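PDB 6ILU: lysin from Bacillus phage PBC5, which is the SH3b-type cell-wall-binding domain of a phage endolysin and probably directs the enzyme to the Bacillus cell wall. Local coordinates for residues Glu10-Ala15 with Tyr112-Arg117. Sequence-based numbering, arbitrary orientation.
Sequences EGIGVA and YNAHNR. With EDO (1,2-ethanediol), chain J; EDO (1,2-ethanediol), chain I; SO4 (sulfate ion), chain D.
Glu10 meets Arg117 through its backbone: its C atom lies 3.5 Å from Arg117 NH1, obliquely to the guanidinium. Gly11 supplies the one hydrogen bond across the contact, Arg117 NH1 to Gly11 O, 2.9 Å long and nearly straight at 167°. The oxygen meets the guanidinium at its edge, and NH1 lies in the carbonyl plane. A bend at chi3 of Arg117 (79°) turns the guanidinium back towards this oxygen, while Glu8 O also accepts from NH1 and Glu132 forms a salt bridge with NE; the three partners together should fix the rotation of the group.

Ile12 carries the apolar part. Its CB sits 3.8 Å from Ala114 CB. With CG1 between the backbone N and the carbonyl carbon (chi1 56°), CD1 reaches to 3.5 Å from His115 O, and CG2 packs against Arg117 CG. Ile12 and Arg117 run past each other in opposite directions. From Gly13 onward strand 13-17 leaves the contact and runs antiparallel between strands 46-52 and 75-84, whose Val48 and Trp79 touch Ile12, whereas Ala114 and Arg117 rest on Val122 of strand 121-123. Within this all-beta SH3b-type cell-wall-binding domain, the contact is structural packing that joins the loop residues just before strand 13-17 to the turn after strand 112-113 and the beginning of the strand that carries Arg117.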
loop_
_atom_site.group_PDB
_atom_site.type_symbol
_atom_site.label_atom_id
_atom_site.label_comp_id
_atom_site.label_asym_id
_atom_site.label_seq_id
_atom_site.Cartn_x
_atom_site.Cartn_y
_atom_site.Cartn_z
ATOM N N GLU A 10 -4.999 -2.595 9.750
ATOM C CA GLU A 10 -5.589 -2.249 8.461
ATOM C C GLU A 10 -4.628 -1.298 7.773
ATOM O O GLU A 10 -3.817 -0.663 8.452
ATOM C CB GLU A 10 -6.948 -1.576 8.587
ATOM C CG GLU A 10 -6.922 -0.298 9.409
ATOM C CD GLU A 10 -8.306 0.390 9.530
ATOM O OE1 GLU A 10 -9.319 -0.165 9.020
ATOM O OE2 GLU A 10 -8.354 1.498 10.128
ATOM N N GLY A 11 -4.733 -1.197 6.457
ATOM C CA GLY A 11 -3.958 -0.177 5.738
ATOM C C GLY A 11 -2.600 -0.620 5.255
ATOM O O GLY A 11 -2.057 -1.633 5.712
ATOM N N ILE A 12 -2.014 0.203 4.378
ATOM C CA ILE A 12 -0.676 -0.073 3.858
ATOM C C ILE A 12 0.251 1.131 3.983
ATOM O O ILE A 12 1.410 1.063 3.564
ATOM C CB ILE A 12 -0.720 -0.529 2.399
ATOM C CG1 ILE A 12 -1.446 0.510 1.516
ATOM C CG2 ILE A 12 -1.425 -1.925 2.271
ATOM C CD1 ILE A 12 -1.268 0.241 -0.016
ATOM N N GLY A 13 -0.226 2.252 4.538
ATOM C CA GLY A 13 0.668 3.404 4.696
ATOM C C GLY A 13 -0.137 4.619 5.155
ATOM O O GLY A 13 -1.350 4.497 5.390
ATOM N N VAL A 14 0.523 5.756 5.276
ATOM C CA VAL A 14 -0.110 7.016 5.670
ATOM C C VAL A 14 0.356 8.129 4.710
ATOM O O VAL A 14 1.566 8.330 4.513
ATOM C CB VAL A 14 0.248 7.385 7.142
ATOM C CG1 VAL A 14 -0.360 8.723 7.513
ATOM C CG2 VAL A 14 -0.221 6.290 8.119
ATOM N N ALA A 15 -0.590 8.883 4.154
ATOM C CA ALA A 15 -0.318 9.935 3.146
ATOM C C ALA A 15 -0.607 11.347 3.679
ATOM O O ALA A 15 -1.585 11.553 4.396
ATOM C CB ALA A 15 -1.183 9.673 1.912
ATOM N N TYR A 112 10.428 -4.488 3.200
ATOM C CA TYR A 112 9.633 -4.112 2.032
ATOM C C TYR A 112 8.579 -3.083 2.357
ATOM O O TYR A 112 8.198 -2.925 3.515
ATOM C CB TYR A 112 8.943 -5.335 1.421
ATOM C CG TYR A 112 9.918 -6.447 1.120
ATOM C CD1 TYR A 112 10.174 -7.449 2.064
ATOM C CD2 TYR A 112 10.582 -6.477 -0.092
ATOM C CE1 TYR A 112 11.108 -8.463 1.778
ATOM C CE2 TYR A 112 11.528 -7.481 -0.391
ATOM C CZ TYR A 112 11.757 -8.472 0.567
ATOM O OH TYR A 112 12.676 -9.452 0.305
ATOM N N ASN A 113 8.111 -2.362 1.335
ATOM C CA ASN A 113 6.901 -1.554 1.516
ATOM C C ASN A 113 5.662 -2.363 1.209
ATOM O O ASN A 113 5.644 -3.131 0.233
ATOM C CB ASN A 113 6.925 -0.312 0.605
ATOM C CG ASN A 113 7.945 0.700 1.021
ATOM O OD1 ASN A 113 8.337 0.781 2.174
ATOM N ND2 ASN A 113 8.380 1.500 0.068
ATOM N N ALA A 114 4.622 -2.222 2.047
ATOM C CA ALA A 114 3.316 -2.854 1.797
ATOM C C ALA A 114 2.682 -2.213 0.558
ATOM O O ALA A 114 2.438 -1.009 0.588
ATOM C CB ALA A 114 2.412 -2.636 2.999
ATOM N N HIS A 115 2.435 -2.993 -0.504
ATOM C CA HIS A 115 1.830 -2.470 -1.731
ATOM C C HIS A 115 0.317 -2.698 -1.822
ATOM O O HIS A 115 -0.369 -1.978 -2.568
ATOM C CB HIS A 115 2.480 -3.088 -2.973
ATOM C CG HIS A 115 3.826 -2.506 -3.284
ATOM N ND1 HIS A 115 4.913 -2.668 -2.447
ATOM C CD2 HIS A 115 4.269 -1.808 -4.354
ATOM C CE1 HIS A 115 5.971 -2.073 -2.985
ATOM N NE2 HIS A 115 5.606 -1.527 -4.134
ATOM N N ASN A 116 -0.187 -3.681 -1.046
ATOM C CA ASN A 116 -1.622 -3.962 -0.978
ATOM C C ASN A 116 -1.776 -5.057 0.052
ATOM O O ASN A 116 -0.817 -5.774 0.332
ATOM C CB ASN A 116 -2.216 -4.389 -2.365
ATOM C CG ASN A 116 -2.756 -3.209 -3.149
ATOM O OD1 ASN A 116 -3.489 -2.399 -2.588
ATOM N ND2 ASN A 116 -2.502 -3.156 -4.467
ATOM N N ARG A 117 -2.969 -5.191 0.616
ATOM C CA ARG A 117 -3.255 -6.260 1.578
ATOM C C ARG A 117 -4.649 -6.765 1.306
ATOM O O ARG A 117 -5.639 -5.978 1.321
ATOM C CB ARG A 117 -3.203 -5.769 3.042
ATOM C CG ARG A 117 -1.865 -5.412 3.564
ATOM C CD ARG A 117 -2.079 -4.688 4.881
ATOM N NE ARG A 117 -2.361 -5.598 6.000
ATOM C CZ ARG A 117 -2.412 -5.182 7.261
ATOM N NH1 ARG A 117 -2.260 -3.878 7.580
ATOM N NH2 ARG A 117 -2.614 -6.075 8.229
HETATM C C1 EDO J . -6.322 -3.965 4.819
HETATM O O1 EDO J . -6.824 -2.905 5.648
HETATM C C2 EDO J . -6.271 -3.368 3.421
HETATM O O2 EDO J . -5.408 -2.228 3.502
HETATM C C1 EDO I . 14.381 -8.578 -2.671
HETATM O O1 EDO I . 13.436 -9.643 -2.391
HETATM C C2 EDO I . 14.002 -7.757 -3.893
HETATM O O2 EDO I . 12.826 -6.923 -3.712
HETATM S S SO4 D . 10.229 4.752 0.745
HETATM O O1 SO4 D . 9.080 5.464 0.178
HETATM O O2 SO4 D . 11.457 5.441 0.363
HETATM O O3 SO4 D . 10.274 3.380 0.260
HETATM O O4 SO4 D . 10.154 4.731 2.201
#